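Local coordinates for single-stranded DNA-binding protein (Thermotoga maritima, PDB 1Z9F), which probably binds single-stranded DNA and assembles as a homotetramer, at residues Thr42-Ala46 / Leu86-Glu90; Arg72-Phe76 / Ala113-Phe118. One frame throughout, in Å; residues are numbered along the deposited sequence.

Interaction 1 of 2, residues Thr42-Ala46 / Leu86-Glu90; sequences TFTIA and LVLVE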
loop_
_atom_site.group_PDB
_atom_site.type_symbol
_atom_site.label_atom_id
_atom_site.label_comp_id
_atom_site.label_asym_id
_atom_site.label_seq_id
_atom_site.Cartn_x
_atom_site.Cartn_y
_atom_site.Cartn_z
ATOM N N THR A 42 11.349 5.280 -11.820
ATOM C CA THR A 42 11.111 4.612 -10.588
ATOM C C THR A 42 12.017 5.237 -9.551
ATOM O O THR A 42 13.056 5.818 -9.880
ATOM C CB THR A 42 11.362 3.093 -10.680
ATOM O OG1 THR A 42 12.750 2.827 -10.951
ATOM C CG2 THR A 42 10.483 2.477 -11.758
ATOM N N PHE A 43 11.563 5.151 -8.304
ATOM C CA PHE A 43 12.340 5.545 -7.147
ATOM C C PHE A 43 11.667 4.965 -5.915
ATOM O O PHE A 43 10.500 4.618 -5.944
ATOM C CB PHE A 43 12.477 7.068 -7.037
ATOM C CG PHE A 43 11.180 7.806 -7.018
ATOM C CD1 PHE A 43 10.532 8.126 -8.199
ATOM C CD2 PHE A 43 10.628 8.234 -5.820
ATOM C CE1 PHE A 43 9.335 8.843 -8.194
ATOM C CE2 PHE A 43 9.420 8.951 -5.793
ATOM C CZ PHE A 43 8.775 9.255 -6.988
ATOM N N THR A 44 12.439 4.817 -4.855
ATOM C CA THR A 44 11.960 4.228 -3.636
ATOM C C THR A 44 12.075 5.313 -2.599
ATOM O O THR A 44 13.063 6.057 -2.565
ATOM C CB THR A 44 12.758 2.959 -3.209
ATOM O OG1 THR A 44 13.840 3.320 -2.340
ATOM C CG2 THR A 44 13.296 2.178 -4.443
ATOM N N ILE A 45 11.029 5.418 -1.781
ATOM C CA ILE A 45 10.986 6.404 -0.719
ATOM C C ILE A 45 11.091 5.717 0.640
ATOM O O ILE A 45 10.730 4.541 0.793
ATOM C CB ILE A 45 9.726 7.299 -0.811
ATOM C CG1 ILE A 45 8.445 6.456 -0.875
ATOM C CG2 ILE A 45 9.841 8.224 -2.036
ATOM C CD1 ILE A 45 7.182 7.271 -0.786
ATOM N N ALA A 46 11.626 6.447 1.613
ATOM C CA ALA A 46 11.697 5.967 2.978
ATOM C C ALA A 46 10.564 6.641 3.700
ATOM O O ALA A 46 10.545 7.867 3.784
ATOM C CB ALA A 46 13.022 6.332 3.616
ATOM N N LEU A 86 11.922 15.271 0.058
ATOM C CA LEU A 86 10.683 14.762 0.679
ATOM C C LEU A 86 9.492 14.939 -0.246
ATOM O O LEU A 86 9.138 16.065 -0.599
ATOM C CB LEU A 86 10.395 15.514 1.985
ATOM C CG LEU A 86 9.125 15.161 2.779
ATOM C CD1 LEU A 86 9.229 13.794 3.413
ATOM C CD2 LEU A 86 8.860 16.200 3.851
ATOM N N VAL A 87 8.852 13.835 -0.619
ATOM C CA VAL A 87 7.728 13.896 -1.553
ATOM C C VAL A 87 6.430 13.280 -1.005
ATOM O O VAL A 87 6.443 12.388 -0.151
ATOM C CB VAL A 87 8.082 13.263 -2.918
ATOM C CG1 VAL A 87 9.175 14.078 -3.603
ATOM C CG2 VAL A 87 8.510 11.800 -2.780
ATOM N N LEU A 88 5.311 13.813 -1.484
ATOM C CA LEU A 88 4.029 13.177 -1.326
ATOM C C LEU A 88 3.868 12.296 -2.530
ATOM O O LEU A 88 4.167 12.713 -3.644
ATOM C CB LEU A 88 2.895 14.201 -1.293
ATOM C CG LEU A 88 1.532 13.533 -1.067
ATOM C CD1 LEU A 88 0.766 14.318 -0.065
ATOM C CD2 LEU A 88 0.705 13.298 -2.348
ATOM N N VAL A 89 3.417 11.072 -2.318
ATOM C CA VAL A 89 3.060 10.204 -3.413
ATOM C C VAL A 89 1.633 9.716 -3.244
ATOM O O VAL A 89 1.271 9.162 -2.224
ATOM C CB VAL A 89 4.041 9.017 -3.536
ATOM C CG1 VAL A 89 3.497 7.951 -4.472
ATOM C CG2 VAL A 89 5.412 9.520 -4.028
ATOM N N GLU A 90 0.841 9.922 -4.278
ATOM C CA GLU A 90 -0.487 9.393 -4.340
ATOM C C GLU A 90 -0.580 8.396 -5.482
ATOM O O GLU A 90 -0.173 8.670 -6.599
ATOM C CB GLU A 90 -1.470 10.515 -4.585
ATOM C CG GLU A 90 -2.844 10.067 -4.323
ATOM C CD GLU A 90 -3.816 11.012 -4.773
ATOM O OE1 GLU A 90 -3.537 12.213 -4.659
ATOM O OE2 GLU A 90 -4.885 10.582 -5.232
#
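Ile45 meets Val87 and Val89 in a wholly apolar, buried contact between strands 39-48 and 86-96. The side chain of Ile45 can be followed outward from CB, where it forks toward the opposing strand. The CG2 branch lies beside the backbone N, anti to the carbonyl carbon. Ile45 CG2 touches Val87 CG2 at 3.9 Å, the closest approach across the contact. The same Ile45 CG2 lies at the edge of the Phe43 ring, in the ring plane, 3.8 Å from Phe43 CE2. The other branch starts at CG1, which sits between the backbone N and the carbonyl carbon (chi1 53°). From there the chain is extended, and its tip, Ile45 CD1, reaches Val89 CG2 at 4.3 Å.

Phe43 adds a second apolar group from the same strand. Phe43 CE2 comes within 4.2 Å of Val87 CG2 and 4.4 Å of Val89 CG2. Both methyls approach the ring obliquely. Three groups therefore gather on Val87 and Val89: the ring and the two ends of the isoleucine fork. Leu25, Ile67 and Leu81 also touch Phe43, so the cluster continues beyond this pair of strands.

The two strand segments do not pair edge to edge. Their axes come no closer than 8.6 Å and cross at -105°, with side chains filling the space between. Phe43 and Ile45 instead bond through their backbones to Ile67 and Phe65 of strand 62-70. Two strands facing each other almost at right angles across an apolar interior fit the OB fold of the SSB family, a small five-stranded barrel.

Interaction 2 of 2, residues Arg72-Phe76 / Ala113-Phe118; sequences RLAEF and ANVVRF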
loop_
_atom_site.group_PDB
_atom_site.type_symbol
_atom_site.label_atom_id
_atom_site.label_comp_id
_atom_site.label_asym_id
_atom_site.label_seq_id
_atom_site.Cartn_x
_atom_site.Cartn_y
_atom_site.Cartn_z
ATOM N N ARG A 72 4.346 12.113 -18.432
ATOM C CA ARG A 72 4.856 13.412 -17.964
ATOM C C ARG A 72 5.308 13.395 -16.505
ATOM O O ARG A 72 6.203 14.146 -16.113
ATOM C CB ARG A 72 3.796 14.501 -18.144
ATOM N N LEU A 73 4.676 12.544 -15.705
ATOM C CA LEU A 73 5.035 12.386 -14.302
ATOM C C LEU A 73 6.385 11.690 -14.143
ATOM O O LEU A 73 7.198 12.099 -13.311
ATOM C CB LEU A 73 3.953 11.592 -13.586
ATOM C CG LEU A 73 3.929 11.712 -12.070
ATOM C CD1 LEU A 73 3.712 13.154 -11.653
ATOM C CD2 LEU A 73 2.845 10.817 -11.544
ATOM N N ALA A 74 6.605 10.631 -14.931
ATOM C CA ALA A 74 7.944 10.033 -15.099
ATOM C C ALA A 74 8.931 11.101 -15.512
ATOM O O ALA A 74 9.994 11.220 -14.918
ATOM C CB ALA A 74 7.928 8.914 -16.130
ATOM N N GLU A 75 8.555 11.889 -16.519
ATOM C CA GLU A 75 9.397 12.982 -17.001
ATOM C C GLU A 75 9.662 13.986 -15.885
ATOM O O GLU A 75 10.814 14.355 -15.641
ATOM C CB GLU A 75 8.759 13.703 -18.198
ATOM C CG GLU A 75 8.585 12.847 -19.439
ATOM C CD GLU A 75 7.925 13.602 -20.573
ATOM O OE1 GLU A 75 8.520 14.600 -21.042
ATOM O OE2 GLU A 75 6.820 13.194 -21.000
ATOM N N PHE A 76 8.598 14.431 -15.218
ATOM C CA PHE A 76 8.739 15.333 -14.074
ATOM C C PHE A 76 9.634 14.710 -13.006
ATOM O O PHE A 76 10.490 15.384 -12.437
ATOM C CB PHE A 76 7.376 15.696 -13.468
ATOM C CG PHE A 76 7.454 16.126 -12.022
ATOM C CD1 PHE A 76 7.292 15.199 -11.000
ATOM C CD2 PHE A 76 7.722 17.445 -11.687
ATOM C CE1 PHE A 76 7.400 15.581 -9.675
ATOM C CE2 PHE A 76 7.814 17.839 -10.357
ATOM C CZ PHE A 76 7.655 16.908 -9.352
ATOM N N ALA A 113 2.150 5.715 -9.072
ATOM C CA ALA A 113 1.794 7.020 -8.613
ATOM C C ALA A 113 0.985 7.726 -9.664
ATOM O O ALA A 113 1.296 7.676 -10.872
ATOM C CB ALA A 113 3.021 7.822 -8.244
ATOM N N ASN A 114 -0.076 8.392 -9.215
ATOM C CA ASN A 114 -0.758 9.328 -10.086
ATOM C C ASN A 114 -0.339 10.751 -9.762
ATOM O O ASN A 114 -0.533 11.615 -10.556
ATOM C CB ASN A 114 -2.280 9.116 -10.065
ATOM C CG ASN A 114 -2.896 9.243 -8.693
ATOM O OD1 ASN A 114 -2.953 8.267 -7.919
ATOM N ND2 ASN A 114 -3.453 10.429 -8.396
ATOM N N VAL A 115 0.252 10.985 -8.593
ATOM C CA VAL A 115 0.661 12.325 -8.158
ATOM C C VAL A 115 1.987 12.227 -7.406
ATOM O O VAL A 115 2.168 11.333 -6.599
ATOM C CB VAL A 115 -0.423 12.945 -7.234
ATOM C CG1 VAL A 115 0.101 14.167 -6.466
ATOM C CG2 VAL A 115 -1.636 13.331 -8.030
ATOM N N VAL A 116 2.922 13.122 -7.705
ATOM C CA VAL A 116 4.114 13.319 -6.873
ATOM C C VAL A 116 4.392 14.812 -6.701
ATOM O O VAL A 116 4.715 15.506 -7.675
ATOM C CB VAL A 116 5.382 12.665 -7.455
ATOM C CG1 VAL A 116 6.568 12.876 -6.500
ATOM C CG2 VAL A 116 5.167 11.185 -7.721
ATOM N N ARG A 117 4.247 15.294 -5.469
ATOM C CA ARG A 117 4.622 16.654 -5.097
ATOM C C ARG A 117 5.807 16.694 -4.146
ATOM O O ARG A 117 5.891 15.902 -3.195
ATOM C CB ARG A 117 3.482 17.362 -4.387
ATOM C CG ARG A 117 2.183 17.268 -5.087
ATOM C CD ARG A 117 1.326 18.465 -4.818
ATOM N NE ARG A 117 0.236 18.417 -5.771
ATOM C CZ ARG A 117 -0.858 17.683 -5.636
ATOM N NH1 ARG A 117 -1.048 16.976 -4.544
ATOM N NH2 ARG A 117 -1.785 17.671 -6.585
ATOM N N PHE A 118 6.702 17.650 -4.386
ATOM C CA PHE A 118 7.671 18.045 -3.379
ATOM C C PHE A 118 6.914 18.542 -2.163
ATOM O O PHE A 118 5.891 19.213 -2.300
ATOM C CB PHE A 118 8.572 19.170 -3.879
ATOM C CG PHE A 118 9.437 18.782 -5.023
ATOM C CD1 PHE A 118 10.292 17.696 -4.923
ATOM C CD2 PHE A 118 9.408 19.505 -6.206
ATOM C CE1 PHE A 118 11.098 17.338 -5.980
ATOM C CE2 PHE A 118 10.216 19.152 -7.270
ATOM C CZ PHE A 118 11.060 18.066 -7.155
#
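Leu73 and Phe76 of helix 71-80 pack on Ala113, Asn114, Val116 and Phe118 of strand 108-118. In this OB fold the helix joins the third and fourth strands and lies against the barrel. The helical segment runs within 26° of the direction of strand 115-118.

Leu73 CD2 fits against the corner of the chain, 3.6 Å from both Ala113 O and Asn114 O. Its other methyl, Leu73 CD1, lies 4.0 Å from Val116 N. Phe76 is the second point of contact. With CG anti to the backbone N (chi1 156°), its ring is carried from the helix toward Val116 and Phe118. Phe76 CE1 rests 4.2 Å from Val116 CB. The Phe76 and Phe118 rings meet obliquely, their planes at 54° and their centroids 5.7 Å apart. Phe76 CZ comes 4.0 Å from Phe118 CE2. A serine in place of Phe76 would probably open a gap over Val116 and leave the Phe118 ring without its aromatic neighbour on the helix.

Further out, Leu81 touches Phe76, Val116 and Phe118. Arg85 makes a cation-pi contact with Phe118. On the strand side, Asn114 and Val115 both face Glu90 in a classic beta bulge, at the corner against which Leu73 packs. On the helix side, Ala74 O accepts a hydrogen bond from Thr41 OG1, tying the helix to strand 39-48. Two backbone carbonyl oxygens come near the Phe76 ring: Leu73 O at its edge, in the ring plane, and Val116 O obliquely, 3.3 Å from Phe76 CE1.

Interactions 1 and 2 have centres about 10 Å apart and both reach one sheet, in which strands 86-96 and 108-118 are antiparallel neighbours. Their backbones meet directly: Leu88 N lies 2.8 Å from Arg117 O, and Glu90 O lies 2.6 Å from Asn114 N, both probable hydrogen bonds. Side chains join them too. Val87, part of interaction 1, also touches Val116 and Phe118 of interaction 2, and Val89 touches Ala113. Leu81 bridges both, packing on Phe43 and Val87 of interaction 1 and on the helix-strand cluster of interaction 2. Interaction 1 thus belongs to the barrel interior, while interaction 2 continues the apolar packing out to the helix.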